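Uncharacterized protein (Clostridium sporogenes, PDB 4Q0Y) is of unknown function, although its hot dog fold resembles that of thioesterases. Local coordinates at residues H71-L76 and D86-L91. Numbering follows the deposited sequence.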
loop_
_atom_site.group_PDB
_atom_site.type_symbol
_atom_site.label_atom_id
_atom_site.label_comp_id
_atom_site.label_asym_id
_atom_site.label_seq_id
_atom_site.Cartn_x
_atom_site.Cartn_y
_atom_site.Cartn_z
ATOM N N HIS B 71 15.700 14.290 7.060
ATOM C CA HIS B 71 15.265 14.873 5.803
ATOM C C HIS B 71 15.416 13.753 4.812
ATOM O O HIS B 71 16.447 13.100 4.793
ATOM C CB HIS B 71 16.125 16.066 5.425
ATOM C CG HIS B 71 15.837 17.283 6.244
ATOM N ND1 HIS B 71 16.258 18.541 5.874
ATOM C CD2 HIS B 71 15.172 17.442 7.410
ATOM C CE1 HIS B 71 15.878 19.421 6.775
ATOM N NE2 HIS B 71 15.202 18.788 7.709
ATOM N N ILE B 72 14.371 13.526 4.011
ATOM C CA ILE B 72 14.336 12.420 3.085
ATOM C C ILE B 72 13.893 12.844 1.696
ATOM O O ILE B 72 13.078 13.762 1.516
ATOM C CB ILE B 72 13.445 11.248 3.592
ATOM C CG1 ILE B 72 11.967 11.681 3.733
ATOM C CG2 ILE B 72 13.975 10.725 4.915
ATOM C CD1 ILE B 72 11.023 10.532 4.044
ATOM N N GLN B 73 14.458 12.137 0.709
ATOM C CA GLN B 73 14.170 12.338 -0.705
ATOM C C GLN B 73 13.752 10.992 -1.275
ATOM O O GLN B 73 14.621 10.211 -1.701
ATOM C CB GLN B 73 15.381 12.907 -1.436
ATOM C CG GLN B 73 15.139 13.154 -2.933
ATOM C CD GLN B 73 16.400 13.584 -3.657
ATOM O OE1 GLN B 73 17.191 14.398 -3.149
ATOM N NE2 GLN B 73 16.614 13.023 -4.833
ATOM N N PRO B 74 12.437 10.708 -1.285
ATOM C CA PRO B 74 11.960 9.531 -2.002
ATOM C C PRO B 74 12.051 9.778 -3.500
ATOM O O PRO B 74 11.590 10.830 -3.985
ATOM C CB PRO B 74 10.493 9.391 -1.557
ATOM C CG PRO B 74 10.099 10.737 -1.106
ATOM C CD PRO B 74 11.346 11.350 -0.514
ATOM N N ASN B 75 12.680 8.840 -4.199
ATOM C CA ASN B 75 12.850 8.867 -5.631
ATOM C C ASN B 75 11.842 7.900 -6.209
ATOM O O ASN B 75 11.779 6.740 -5.797
ATOM C CB ASN B 75 14.277 8.472 -5.988
ATOM C CG ASN B 75 15.269 9.456 -5.438
ATOM O OD1 ASN B 75 15.215 10.637 -5.769
ATOM N ND2 ASN B 75 16.114 9.008 -4.531
ATOM N N LEU B 76 11.013 8.393 -7.117
ATOM C CA LEU B 76 9.813 7.682 -7.485
ATOM C C LEU B 76 9.415 7.798 -8.936
ATOM O O LEU B 76 9.938 8.630 -9.690
ATOM C CB LEU B 76 8.680 8.146 -6.571
ATOM C CG LEU B 76 8.381 9.654 -6.574
ATOM C CD1 LEU B 76 7.513 10.091 -7.739
ATOM C CD2 LEU B 76 7.763 10.034 -5.231
ATOM N N ASP B 86 9.314 10.227 -13.929
ATOM C CA ASP B 86 10.215 10.191 -12.803
ATOM C C ASP B 86 10.063 11.470 -12.013
ATOM O O ASP B 86 9.905 12.541 -12.593
ATOM C CB ASP B 86 11.664 10.062 -13.265
ATOM C CG ASP B 86 11.914 8.784 -14.039
ATOM O OD1 ASP B 86 11.599 7.693 -13.535
ATOM O OD2 ASP B 86 12.423 8.852 -15.176
ATOM N N GLY B 87 10.138 11.347 -10.700
ATOM C CA GLY B 87 10.018 12.482 -9.811
ATOM C C GLY B 87 10.649 12.206 -8.462
ATOM O O GLY B 87 11.272 11.169 -8.243
ATOM N N TYR B 88 10.440 13.148 -7.550
ATOM C CA TYR B 88 10.870 13.021 -6.171
ATOM C C TYR B 88 10.136 14.019 -5.297
ATOM O O TYR B 88 9.488 14.962 -5.799
ATOM C CB TYR B 88 12.391 13.229 -6.028
ATOM C CG TYR B 88 12.870 14.595 -6.437
ATOM C CD1 TYR B 88 13.184 14.893 -7.779
ATOM C CD2 TYR B 88 12.959 15.625 -5.490
ATOM C CE1 TYR B 88 13.586 16.169 -8.154
ATOM C CE2 TYR B 88 13.389 16.907 -5.864
ATOM C CZ TYR B 88 13.687 17.167 -7.188
ATOM O OH TYR B 88 14.087 18.413 -7.543
ATOM N N PHE B 89 10.235 13.793 -3.996
ATOM C CA PHE B 89 9.790 14.763 -2.989
ATOM C C PHE B 89 10.967 15.088 -2.088
ATOM O O PHE B 89 11.902 14.300 -1.959
ATOM C CB PHE B 89 8.638 14.252 -2.120
ATOM C CG PHE B 89 7.348 14.073 -2.852
ATOM C CD1 PHE B 89 6.705 15.164 -3.429
ATOM C CD2 PHE B 89 6.755 12.818 -2.934
ATOM C CE1 PHE B 89 5.504 14.997 -4.122
ATOM C CE2 PHE B 89 5.556 12.647 -3.621
ATOM C CZ PHE B 89 4.937 13.728 -4.221
ATOM N N LEU B 90 10.933 16.274 -1.489
ATOM C CA LEU B 90 11.867 16.677 -0.445
ATOM C C LEU B 90 11.009 16.850 0.811
ATOM O O LEU B 90 10.139 17.723 0.854
ATOM C CB LEU B 90 12.572 17.976 -0.807
ATOM C CG LEU B 90 13.397 17.929 -2.103
ATOM C CD1 LEU B 90 13.995 19.284 -2.389
ATOM C CD2 LEU B 90 14.478 16.861 -2.015
ATOM N N LEU B 91 11.218 15.966 1.784
ATOM C CA LEU B 91 10.397 15.910 2.988
ATOM C C LEU B 91 11.243 16.034 4.235
ATOM O O LEU B 91 12.381 15.589 4.272
ATOM C CB LEU B 91 9.633 14.599 3.044
ATOM C CG LEU B 91 8.859 14.159 1.797
ATOM C CD1 LEU B 91 8.326 12.754 2.013
ATOM C CD2 LEU B 91 7.734 15.132 1.514
HETATM O O HOH W 1 12.672 7.803 -10.834
#
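Pro-74 and Phe-89 face each other at a hydrogen-bonded site of an antiparallel pairing, yet one bond is missing. Phe-89 N donates to Pro-74 O at 3.3 Å, with the donor in the carbonyl plane; the return bond cannot form because the proline nitrogen carries no hydrogen. Phe-89 O, buried by the contact, therefore has no hydrogen-bond partner, and only carbon atoms meet it across the contact: Pro-74 CD at 3.3 Å, and Gln-73 CA, also at 3.3 Å, in a CA-H...O contact of 156° at the hydrogen. Complete two-bond pairs flank the defect at Ile-72/Leu-91 and Leu-76/Gly-87.

The two segments belong to the hairpin of strands 68-80 and 83-95, neighbours in the curved antiparallel sheet of the hot dog fold, where Ile-72, Leu-91 and Phe-89 pack against helix 33-44. On this helix-facing side Ile-72 CG1 meets Leu-91 CB at 3.8 Å, while Pro-74 CG approaches the Phe-89 ring at its edge. Leu-76 CG sits between backbone N and carbonyl carbon (chi1 57°), bringing CD2 within 3.7 Å of Phe-89 CD2.

Gln-73 can be followed outward from CB, beside Phe-89 O. Its CB and CG both pass this oxygen, CG being nearer at 3.6 Å. With CG anti to the backbone N (chi1 -180°) and the chain extended beyond it, the side chain runs alongside Leu-90, whose CD2 stays near CB, CG, CD and finally OE1, the last at 3.8 Å. The other branch of the amide, NE2, bonds to Asn-75 OD1 at 2.9 Å on a lone pair in the carbonyl plane, which restrains the Gln-73 amide; that of Asn-75 is held from its other end too, where ND2 bonds to Ser-10 and Asp-12. Water 1 donates to both Leu-76 O and Asp-86 OD1, the latter also salt-bridged to Lys-77.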